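PDB 3R4S: botulinum neurotoxin type C1, which binds gangliosides on nerve cells through this receptor-binding part of its heavy chain, a step on which entry of the zinc-protease toxin into neurons depends. Local coordinates for residues R262-F273 / L394-V405; S334-G342 / V405-Y413. All blocks are in the same frame, centred on the assembly; numbering follows the deposited sequence.

Contact 1 of 2, residues R262-F273 / L394-V405; sequences RYMYANSRQIVF and LGGDWYRHNYLV. With SLB (N-acetyl-beta-neuraminic acid), chain C.
The side chain of L394 pushes against the hairpin 262-273, with CB 3.4 Å from N267 OD1. L394 CD2 packs on Q270 CB, while L394 CD1 meets V272 CG1 at 3.9 Å. L394 CD1 also sits over the centre of the Y403 ring, 3.7 Å above the plane, which makes a CH-pi type contact. Turned anti to the carbonyl carbon (chi1 -57°), V272 CG1 also reaches Y403 CD1 and V405 CG1, so one methyl fills the hollow between three side chains. The Y403 hydroxyl donates to the syn lone pair of D397 OD1, which also accepts from L394 N. This holds the turn 394-397 in shape. At one end of the contact G395 N donates to S268 OG at 2.8 Å. At the other, F273 N donates to L404 O at 2.8 Å, and water 1 joins F273 O to L404 N. L404 CD2 fits between F273 CB, at 3.9 Å, and one face of the R262 guanidinium. The short strand segments 270-273 and 401-405 run at 93° to each other. The turn 267-270 gives S268 N and R269 N to the bound sugar: the contact backs the N-acetyl-beta-neuraminic acid pocket of a beta-trefoil domain.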
loop_
_atom_site.group_PDB
_atom_site.type_symbol
_atom_site.label_atom_id
_atom_site.label_comp_id
_atom_site.label_asym_id
_atom_site.label_seq_id
_atom_site.Cartn_x
_atom_site.Cartn_y
_atom_site.Cartn_z
ATOM N N ARG A 262 7.244 16.881 -3.461
ATOM C CA ARG A 262 6.545 18.169 -3.462
ATOM C C ARG A 262 5.295 18.122 -2.595
ATOM O O ARG A 262 4.523 17.157 -2.644
ATOM C CB ARG A 262 6.125 18.570 -4.872
ATOM C CG ARG A 262 7.234 18.587 -5.907
ATOM C CD ARG A 262 8.282 19.617 -5.591
ATOM N NE ARG A 262 8.726 20.304 -6.797
ATOM C CZ ARG A 262 9.622 19.818 -7.651
ATOM N NH1 ARG A 262 10.179 18.620 -7.445
ATOM N NH2 ARG A 262 9.956 20.531 -8.715
ATOM N N TYR A 263 5.081 19.173 -1.813
ATOM C CA TYR A 263 3.837 19.306 -1.070
ATOM C C TYR A 263 2.950 20.368 -1.709
ATOM O O TYR A 263 3.392 21.160 -2.550
ATOM C CB TYR A 263 4.094 19.629 0.403
ATOM C CG TYR A 263 4.678 21.004 0.637
ATOM C CD1 TYR A 263 3.857 22.127 0.694
ATOM C CD2 TYR A 263 6.052 21.180 0.806
ATOM C CE1 TYR A 263 4.385 23.389 0.909
ATOM C CE2 TYR A 263 6.594 22.439 1.026
ATOM C CZ TYR A 263 5.755 23.542 1.075
ATOM O OH TYR A 263 6.291 24.796 1.290
ATOM N N MET A 264 1.688 20.374 -1.297
ATOM C CA MET A 264 0.687 21.228 -1.900
ATOM C C MET A 264 0.622 22.566 -1.168
ATOM O O MET A 264 0.517 22.618 0.062
ATOM C CB MET A 264 -0.670 20.524 -1.870
ATOM C CG MET A 264 -1.576 20.907 -2.992
ATOM S SD MET A 264 -3.044 19.869 -3.112
ATOM C CE MET A 264 -2.573 18.856 -4.518
ATOM N N TYR A 265 0.703 23.648 -1.930
ATOM C CA TYR A 265 0.605 24.975 -1.349
ATOM C C TYR A 265 -0.358 25.818 -2.179
ATOM O O TYR A 265 -0.986 25.314 -3.110
ATOM C CB TYR A 265 1.982 25.626 -1.272
ATOM C CG TYR A 265 2.039 26.786 -0.310
ATOM C CD1 TYR A 265 1.573 26.652 0.994
ATOM C CD2 TYR A 265 2.557 28.008 -0.700
ATOM C CE1 TYR A 265 1.620 27.707 1.880
ATOM C CE2 TYR A 265 2.605 29.070 0.175
ATOM C CZ TYR A 265 2.135 28.914 1.468
ATOM O OH TYR A 265 2.186 29.977 2.352
ATOM N N ALA A 266 -0.505 27.093 -1.838
ATOM C CA ALA A 266 -1.390 27.950 -2.620
ATOM C C ALA A 266 -0.956 29.406 -2.619
ATOM O O ALA A 266 -0.351 29.901 -1.668
ATOM C CB ALA A 266 -2.843 27.814 -2.163
ATOM N N ASN A 267 -1.296 30.084 -3.704
ATOM C CA ASN A 267 -0.826 31.422 -3.952
ATOM C C ASN A 267 -1.800 32.150 -4.863
ATOM O O ASN A 267 -1.904 31.838 -6.046
ATOM C CB ASN A 267 0.538 31.338 -4.612
ATOM C CG ASN A 267 1.412 32.490 -4.259
ATOM O OD1 ASN A 267 1.106 33.639 -4.590
ATOM N ND2 ASN A 267 2.513 32.201 -3.569
ATOM N N SER A 268 -2.518 33.114 -4.300
ATOM C CA SER A 268 -3.526 33.848 -5.042
ATOM C C SER A 268 -4.548 32.884 -5.581
ATOM O O SER A 268 -4.996 33.026 -6.709
ATOM C CB SER A 268 -2.912 34.643 -6.197
ATOM O OG SER A 268 -2.015 35.625 -5.717
ATOM N N ARG A 269 -4.904 31.898 -4.763
ATOM C CA ARG A 269 -5.933 30.928 -5.107
ATOM C C ARG A 269 -5.531 29.972 -6.228
ATOM O O ARG A 269 -6.363 29.204 -6.725
ATOM C CB ARG A 269 -7.245 31.622 -5.448
ATOM C CG ARG A 269 -7.916 32.257 -4.248
ATOM C CD ARG A 269 -9.198 32.934 -4.671
ATOM N NE ARG A 269 -9.901 33.501 -3.530
ATOM C CZ ARG A 269 -11.177 33.867 -3.560
ATOM N NH1 ARG A 269 -11.883 33.713 -4.677
ATOM N NH2 ARG A 269 -11.748 34.374 -2.475
ATOM N N GLN A 270 -4.263 30.027 -6.625
ATOM C CA GLN A 270 -3.707 29.028 -7.522
ATOM C C GLN A 270 -2.916 28.023 -6.691
ATOM O O GLN A 270 -1.989 28.397 -5.971
ATOM C CB GLN A 270 -2.790 29.663 -8.563
ATOM C CG GLN A 270 -2.105 28.640 -9.478
ATOM C CD GLN A 270 -3.100 27.652 -10.078
ATOM O OE1 GLN A 270 -2.967 26.432 -9.922
ATOM N NE2 GLN A 270 -4.117 28.175 -10.744
ATOM N N ILE A 271 -3.285 26.747 -6.776
ATOM C CA ILE A 271 -2.501 25.705 -6.110
ATOM C C ILE A 271 -1.155 25.568 -6.789
ATOM O O ILE A 271 -1.060 25.603 -8.021
ATOM C CB ILE A 271 -3.213 24.351 -6.126
ATOM C CG1 ILE A 271 -4.527 24.455 -5.355
ATOM C CG2 ILE A 271 -2.312 23.278 -5.519
ATOM C CD1 ILE A 271 -5.377 23.208 -5.432
ATOM N N VAL A 272 -0.111 25.441 -5.978
ATOM C CA VAL A 272 1.241 25.264 -6.491
ATOM C C VAL A 272 1.947 24.188 -5.682
ATOM O O VAL A 272 1.580 23.924 -4.539
ATOM C CB VAL A 272 2.062 26.576 -6.409
ATOM C CG1 VAL A 272 1.350 27.690 -7.159
ATOM C CG2 VAL A 272 2.292 26.977 -4.950
ATOM N N PHE A 273 2.962 23.576 -6.272
ATOM C CA PHE A 273 3.710 22.541 -5.582
ATOM C C PHE A 273 5.089 23.036 -5.178
ATOM O O PHE A 273 5.866 23.495 -6.015
ATOM C CB PHE A 273 3.814 21.284 -6.454
ATOM C CG PHE A 273 2.502 20.574 -6.649
ATOM C CD1 PHE A 273 2.065 19.631 -5.734
ATOM C CD2 PHE A 273 1.706 20.856 -7.743
ATOM C CE1 PHE A 273 0.849 18.977 -5.912
ATOM C CE2 PHE A 273 0.486 20.207 -7.930
ATOM C CZ PHE A 273 0.059 19.268 -7.013
ATOM N N LEU A 394 1.455 35.507 -9.679
ATOM C CA LEU A 394 0.795 35.256 -8.409
ATOM C C LEU A 394 1.417 36.110 -7.314
ATOM O O LEU A 394 2.572 36.513 -7.413
ATOM C CB LEU A 394 0.921 33.773 -8.032
ATOM C CG LEU A 394 0.525 32.714 -9.067
ATOM C CD1 LEU A 394 0.887 31.310 -8.563
ATOM C CD2 LEU A 394 -0.956 32.811 -9.401
ATOM N N GLY A 395 0.649 36.382 -6.268
ATOM C CA GLY A 395 1.173 37.039 -5.082
ATOM C C GLY A 395 1.972 38.315 -5.300
ATOM O O GLY A 395 3.058 38.480 -4.744
ATOM N N GLY A 396 1.450 39.227 -6.107
ATOM C CA GLY A 396 2.124 40.502 -6.287
ATOM C C GLY A 396 3.172 40.569 -7.388
ATOM O O GLY A 396 3.597 41.669 -7.763
ATOM N N ASP A 397 3.601 39.410 -7.889
ATOM C CA ASP A 397 4.446 39.341 -9.082
ATOM C C ASP A 397 4.002 40.373 -10.113
ATOM O O ASP A 397 2.821 40.447 -10.469
ATOM C CB ASP A 397 4.299 37.978 -9.780
ATOM C CG ASP A 397 4.992 36.831 -9.048
ATOM O OD1 ASP A 397 4.527 35.678 -9.253
ATOM O OD2 ASP A 397 5.992 37.070 -8.323
ATOM N N TRP A 398 4.947 41.149 -10.622
ATOM C CA TRP A 398 4.683 41.954 -11.802
ATOM C C TRP A 398 4.896 41.093 -13.049
ATOM O O TRP A 398 4.126 41.153 -14.011
ATOM C CB TRP A 398 5.619 43.177 -11.876
ATOM C CG TRP A 398 5.372 43.948 -13.126
ATOM C CD1 TRP A 398 6.151 43.984 -14.245
ATOM C CD2 TRP A 398 4.225 44.744 -13.407
ATOM N NE1 TRP A 398 5.564 44.779 -15.209
ATOM C CE2 TRP A 398 4.381 45.261 -14.711
ATOM C CE3 TRP A 398 3.086 45.091 -12.672
ATOM C CZ2 TRP A 398 3.437 46.096 -15.297
ATOM C CZ3 TRP A 398 2.149 45.924 -13.260
ATOM C CH2 TRP A 398 2.328 46.409 -14.559
ATOM N N TYR A 399 5.964 40.302 -13.029
ATOM C CA TYR A 399 6.312 39.458 -14.168
ATOM C C TYR A 399 5.743 38.050 -13.981
ATOM O O TYR A 399 5.469 37.638 -12.858
ATOM C CB TYR A 399 7.833 39.391 -14.348
ATOM C CG TYR A 399 8.489 40.735 -14.626
ATOM C CD1 TYR A 399 8.364 41.350 -15.871
ATOM C CD2 TYR A 399 9.249 41.381 -13.651
ATOM C CE1 TYR A 399 8.967 42.581 -16.135
ATOM C CE2 TYR A 399 9.862 42.616 -13.910
ATOM C CZ TYR A 399 9.711 43.205 -15.146
ATOM O OH TYR A 399 10.308 44.415 -15.406
ATOM N N ARG A 400 5.555 37.326 -15.082
ATOM C CA ARG A 400 5.140 35.926 -15.007
ATOM C C ARG A 400 6.302 35.050 -14.559
ATOM O O ARG A 400 7.433 35.221 -15.010
ATOM C CB ARG A 400 4.628 35.429 -16.364
ATOM C CG ARG A 400 3.282 35.996 -16.774
ATOM C CD ARG A 400 2.691 35.243 -17.962
ATOM N NE ARG A 400 1.331 35.705 -18.229
ATOM C CZ ARG A 400 0.226 35.144 -17.740
ATOM N NH1 ARG A 400 0.298 34.065 -16.959
ATOM N NH2 ARG A 400 -0.962 35.657 -18.040
ATOM N N HIS A 401 6.016 34.111 -13.666
ATOM C CA HIS A 401 7.018 33.139 -13.249
ATOM C C HIS A 401 6.509 31.710 -13.432
ATOM O O HIS A 401 5.305 31.479 -13.511
ATOM C CB HIS A 401 7.424 33.372 -11.792
ATOM C CG HIS A 401 8.038 34.710 -11.550
ATOM N ND1 HIS A 401 9.369 34.977 -11.794
ATOM C CD2 HIS A 401 7.501 35.874 -11.101
ATOM C CE1 HIS A 401 9.630 36.236 -11.499
ATOM N NE2 HIS A 401 8.509 36.800 -11.070
ATOM N N ASN A 402 7.438 30.763 -13.506
ATOM C CA ASN A 402 7.102 29.355 -13.592
ATOM C C ASN A 402 6.690 28.769 -12.241
ATOM O O ASN A 402 7.395 28.934 -11.246
ATOM C CB ASN A 402 8.286 28.570 -14.154
ATOM C CG ASN A 402 8.340 28.611 -15.664
ATOM O OD1 ASN A 402 7.308 28.704 -16.328
ATOM N ND2 ASN A 402 9.544 28.528 -16.218
ATOM N N TYR A 403 5.536 28.103 -12.216
ATOM C CA TYR A 403 5.100 27.349 -11.046
ATOM C C TYR A 403 4.688 25.946 -11.467
ATOM O O TYR A 403 4.184 25.743 -12.571
ATOM C CB TYR A 403 3.911 28.027 -10.358
ATOM C CG TYR A 403 4.195 29.416 -9.816
ATOM C CD1 TYR A 403 4.645 29.597 -8.512
ATOM C CD2 TYR A 403 4.009 30.541 -10.608
ATOM C CE1 TYR A 403 4.906 30.864 -8.009
ATOM C CE2 TYR A 403 4.263 31.812 -10.119
ATOM C CZ TYR A 403 4.713 31.967 -8.822
ATOM O OH TYR A 403 4.981 33.220 -8.328
ATOM N N LEU A 404 4.898 24.983 -10.574
ATOM C CA LEU A 404 4.422 23.619 -10.784
ATOM C C LEU A 404 3.012 23.553 -10.215
ATOM O O LEU A 404 2.823 23.755 -9.018
ATOM C CB LEU A 404 5.350 22.622 -10.075
ATOM C CG LEU A 404 5.088 21.120 -10.270
ATOM C CD1 LEU A 404 5.161 20.738 -11.741
ATOM C CD2 LEU A 404 6.091 20.319 -9.467
ATOM N N VAL A 405 2.026 23.280 -11.070
ATOM C CA VAL A 405 0.621 23.411 -10.694
ATOM C C VAL A 405 -0.192 22.197 -11.140
ATOM O O VAL A 405 0.160 21.553 -12.127
ATOM C CB VAL A 405 -0.005 24.670 -11.340
ATOM C CG1 VAL A 405 0.755 25.917 -10.904
ATOM C CG2 VAL A 405 -0.006 24.564 -12.876
HETATM C C1 SLB C . 1.154 33.784 1.908
HETATM C C2 SLB C . -0.281 33.338 1.813
HETATM C C3 SLB C . -0.318 31.853 1.431
HETATM C C4 SLB C . -1.750 31.385 1.193
HETATM C C5 SLB C . -2.369 32.234 0.105
HETATM C C6 SLB C . -2.311 33.711 0.509
HETATM C C7 SLB C . -2.803 34.546 -0.664
HETATM C C8 SLB C . -3.018 36.009 -0.245
HETATM C C9 SLB C . -3.564 36.849 -1.397
HETATM C C10 SLB C . -4.459 31.562 -0.993
HETATM C C11 SLB C . -5.909 31.260 -0.768
HETATM N N5 SLB C . -3.786 31.897 0.109
HETATM O O1A SLB C . 1.814 33.992 0.863
HETATM O O1B SLB C . 1.641 33.908 3.053
HETATM O O2 SLB C . -0.865 33.510 3.107
HETATM O O4 SLB C . -1.770 30.016 0.776
HETATM O O6 SLB C . -0.986 34.154 0.863
HETATM O O7 SLB C . -1.799 34.441 -1.691
HETATM O O8 SLB C . -3.922 36.085 0.868
HETATM O O9 SLB C . -2.460 37.263 -2.211
HETATM O O10 SLB C . -3.941 31.500 -2.103
HETATM O O HOH W 1 5.866 25.665 -7.968
#

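Contact 2 of 2, residues S334-G342 / V405-Y413; sequences STEDIYAIG and VPTVKQGNY
Y339 and Q410 lie across each other at about a right angle, with ring and amide planes 77° apart. Q410 OE1 comes obliquely to the ring, 3.6 Å from Y339 CE2. Water 3 bridges the Y339 hydroxyl and the same OE1, which helps to fix both ends. V408 O lies at the edge of this ring. I341 and V408 also cross at about a right angle, with I341 CG1 3.7 Å from V408 CG2. I341 CB also packs on P406 CG. I338 takes the opposite face of the pair of strands. Its CD1 presses on K409 CD at 3.4 Å, tighter than usual, and its CG2 meets T407 CG2. The lysine leaves its backbone with CG anti to N (chi1 169°), then bends at chi2 and chi4. This brings K409 NZ back to Q410 O, to which it donates a hydrogen bond at 2.8 Å. Water 2 links K409 NZ to D337 OD2, which lie 4.9 Å apart and do not touch directly. The backbones are antiparallel. Y339 and V408 form a hydrogen-bonded pair, with N-H groups in the carbonyl planes. Q410 N donates to D337 O, and I341 N to P406 O from above the carbonyl plane. Strand 317-323 flanks 338-345 and sends M323 against Y339, V408 and Q410. Strand 381-392 borders 401-409 on its other side, and I271 and F273 of strand 270-275 pack on P406.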
loop_
_atom_site.group_PDB
_atom_site.type_symbol
_atom_site.label_atom_id
_atom_site.label_comp_id
_atom_site.label_asym_id
_atom_site.label_seq_id
_atom_site.Cartn_x
_atom_site.Cartn_y
_atom_site.Cartn_z
ATOM N N SER A 334 3.078 23.469 -25.944
ATOM C CA SER A 334 1.802 24.095 -26.245
ATOM C C SER A 334 0.928 23.870 -25.022
ATOM O O SER A 334 1.219 22.998 -24.201
ATOM C CB SER A 334 1.156 23.487 -27.493
ATOM O OG SER A 334 0.004 24.224 -27.878
ATOM N N THR A 335 -0.129 24.659 -24.887
ATOM C CA THR A 335 -0.993 24.552 -23.719
ATOM C C THR A 335 -2.445 24.328 -24.118
ATOM O O THR A 335 -3.366 24.639 -23.362
ATOM C CB THR A 335 -0.897 25.810 -22.856
ATOM O OG1 THR A 335 -1.232 26.954 -23.649
ATOM C CG2 THR A 335 0.516 25.973 -22.314
ATOM N N GLU A 336 -2.647 23.781 -25.311
ATOM C CA GLU A 336 -3.991 23.563 -25.835
ATOM C C GLU A 336 -4.793 22.594 -24.955
ATOM O O GLU A 336 -4.342 21.492 -24.661
ATOM C CB GLU A 336 -3.927 23.057 -27.284
ATOM C CG GLU A 336 -5.276 23.084 -28.018
ATOM C CD GLU A 336 -5.196 22.547 -29.453
ATOM O OE1 GLU A 336 -4.069 22.375 -29.974
ATOM O OE2 GLU A 336 -6.268 22.304 -30.057
ATOM N N ASP A 337 -5.979 23.029 -24.544
ATOM C CA ASP A 337 -6.883 22.235 -23.718
ATOM C C ASP A 337 -6.357 21.973 -22.307
ATOM O O ASP A 337 -6.876 21.096 -21.610
ATOM C CB ASP A 337 -7.233 20.911 -24.408
ATOM C CG ASP A 337 -7.972 21.117 -25.715
ATOM O OD1 ASP A 337 -9.001 21.820 -25.707
ATOM O OD2 ASP A 337 -7.515 20.580 -26.748
ATOM N N ILE A 338 -5.335 22.724 -21.896
ATOM C CA ILE A 338 -4.802 22.638 -20.538
ATOM C C ILE A 338 -5.407 23.727 -19.650
ATOM O O ILE A 338 -5.365 24.905 -20.001
ATOM C CB ILE A 338 -3.278 22.825 -20.517
ATOM C CG1 ILE A 338 -2.581 21.802 -21.414
ATOM C CG2 ILE A 338 -2.750 22.691 -19.088
ATOM C CD1 ILE A 338 -2.692 20.376 -20.886
ATOM N N TYR A 339 -5.966 23.339 -18.505
ATOM C CA TYR A 339 -6.535 24.305 -17.559
ATOM C C TYR A 339 -5.970 24.094 -16.168
ATOM O O TYR A 339 -5.786 22.959 -15.728
ATOM C CB TYR A 339 -8.052 24.182 -17.492
ATOM C CG TYR A 339 -8.714 24.313 -18.831
ATOM C CD1 TYR A 339 -9.226 25.530 -19.256
ATOM C CD2 TYR A 339 -8.820 23.219 -19.683
ATOM C CE1 TYR A 339 -9.837 25.656 -20.487
ATOM C CE2 TYR A 339 -9.427 23.332 -20.916
ATOM C CZ TYR A 339 -9.934 24.554 -21.312
ATOM O OH TYR A 339 -10.537 24.679 -22.541
ATOM N N ALA A 340 -5.692 25.190 -15.474
ATOM C CA ALA A 340 -5.197 25.106 -14.114
ATOM C C ALA A 340 -6.309 24.657 -13.173
ATOM O O ALA A 340 -7.476 24.992 -13.381
ATOM C CB ALA A 340 -4.620 26.467 -13.666
ATOM N N ILE A 341 -5.942 23.891 -12.147
ATOM C CA ILE A 341 -6.834 23.658 -11.019
ATOM C C ILE A 341 -6.478 24.655 -9.926
ATOM O O ILE A 341 -5.324 24.761 -9.514
ATOM C CB ILE A 341 -6.729 22.217 -10.476
ATOM C CG1 ILE A 341 -7.198 21.214 -11.543
ATOM C CG2 ILE A 341 -7.542 22.084 -9.194
ATOM C CD1 ILE A 341 -6.972 19.741 -11.186
ATOM N N GLY A 342 -7.462 25.420 -9.482
ATOM C CA GLY A 342 -7.215 26.403 -8.449
ATOM C C GLY A 342 -8.241 26.280 -7.354
ATOM O O GLY A 342 -8.884 25.230 -7.210
ATOM N N VAL A 405 2.026 23.280 -11.070
ATOM C CA VAL A 405 0.621 23.411 -10.694
ATOM C C VAL A 405 -0.192 22.197 -11.140
ATOM O O VAL A 405 0.160 21.553 -12.127
ATOM C CB VAL A 405 -0.005 24.670 -11.340
ATOM C CG1 VAL A 405 0.755 25.917 -10.904
ATOM C CG2 VAL A 405 -0.006 24.564 -12.876
ATOM N N PRO A 406 -1.284 21.879 -10.412
ATOM C CA PRO A 406 -2.159 20.814 -10.905
ATOM C C PRO A 406 -2.967 21.325 -12.082
ATOM O O PRO A 406 -3.312 22.517 -12.142
ATOM C CB PRO A 406 -3.068 20.524 -9.703
ATOM C CG PRO A 406 -3.178 21.834 -9.000
ATOM C CD PRO A 406 -1.812 22.505 -9.182
ATOM N N THR A 407 -3.255 20.442 -13.030
ATOM C CA THR A 407 -3.997 20.833 -14.228
ATOM C C THR A 407 -5.049 19.806 -14.603
ATOM O O THR A 407 -5.037 18.663 -14.108
ATOM C CB THR A 407 -3.074 20.948 -15.459
ATOM O OG1 THR A 407 -2.472 19.669 -15.720
ATOM C CG2 THR A 407 -1.977 22.001 -15.241
ATOM N N VAL A 408 -5.954 20.226 -15.483
ATOM C CA VAL A 408 -6.838 19.321 -16.207
ATOM C C VAL A 408 -6.483 19.423 -17.683
ATOM O O VAL A 408 -6.392 20.520 -18.230
ATOM C CB VAL A 408 -8.324 19.693 -16.036
ATOM C CG1 VAL A 408 -9.210 18.795 -16.913
ATOM C CG2 VAL A 408 -8.738 19.605 -14.558
ATOM N N LYS A 409 -6.246 18.279 -18.310
ATOM C CA LYS A 409 -6.072 18.194 -19.750
ATOM C C LYS A 409 -7.391 17.713 -20.342
ATOM O O LYS A 409 -7.830 16.596 -20.063
ATOM C CB LYS A 409 -4.960 17.192 -20.081
ATOM C CG LYS A 409 -4.849 16.813 -21.556
ATOM C CD LYS A 409 -4.677 18.043 -22.426
ATOM C CE LYS A 409 -4.192 17.684 -23.831
ATOM N NZ LYS A 409 -5.176 16.834 -24.546
ATOM N N GLN A 410 -8.036 18.559 -21.138
ATOM C CA GLN A 410 -9.243 18.155 -21.848
ATOM C C GLN A 410 -8.901 17.808 -23.304
ATOM O O GLN A 410 -7.807 17.294 -23.579
ATOM C CB GLN A 410 -10.346 19.218 -21.723
ATOM C CG GLN A 410 -10.740 19.488 -20.267
ATOM C CD GLN A 410 -12.065 20.216 -20.116
ATOM O OE1 GLN A 410 -12.336 21.200 -20.803
ATOM N NE2 GLN A 410 -12.890 19.741 -19.199
ATOM N N GLY A 411 -9.810 18.069 -24.236
ATOM C CA GLY A 411 -9.608 17.586 -25.598
ATOM C C GLY A 411 -9.482 16.066 -25.546
ATOM O O GLY A 411 -10.135 15.420 -24.723
ATOM N N ASN A 412 -8.637 15.486 -26.389
ATOM C CA ASN A 412 -8.425 14.044 -26.336
ATOM C C ASN A 412 -7.496 13.632 -25.208
ATOM O O ASN A 412 -6.315 13.387 -25.423
ATOM C CB ASN A 412 -7.894 13.484 -27.662
ATOM C CG ASN A 412 -7.683 11.980 -27.599
ATOM O OD1 ASN A 412 -8.274 11.306 -26.754
ATOM N ND2 ASN A 412 -6.823 11.451 -28.467
ATOM N N TYR A 413 -8.031 13.538 -24.000
ATOM C CA TYR A 413 -7.185 13.246 -22.850
ATOM C C TYR A 413 -6.669 11.809 -22.856
ATOM O O TYR A 413 -5.722 11.486 -22.132
ATOM C CB TYR A 413 -7.924 13.548 -21.546
ATOM C CG TYR A 413 -9.157 12.703 -21.353
ATOM C CD1 TYR A 413 -9.065 11.436 -20.799
ATOM C CD2 TYR A 413 -10.406 13.166 -21.742
ATOM C CE1 TYR A 413 -10.190 10.648 -20.630
ATOM C CE2 TYR A 413 -11.548 12.379 -21.565
ATOM C CZ TYR A 413 -11.420 11.115 -21.013
ATOM O OH TYR A 413 -12.519 10.316 -20.838
HETATM O O HOH W 2 -5.567 18.707 -26.962
HETATM O O HOH W 3 -11.787 22.209 -23.356
#

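From the N terminus, the chain first makes the hairpin 262-273, then 334-342, then the run 394-413. Contact 1 closes a loop of 120 residues and contact 2 one of 62. The loops cross, because the second begins within the first and ends beyond it. Both end on strand 401-409 and share V405. The first half of that strand crosses the sugar-binding hairpin, and the second half pairs with 338-345 in the large sheet. The two contacts touch where Q270 meets A340 and I341. Together they tie the separate two-stranded hairpin to the main sheet of the C-terminal receptor-binding region.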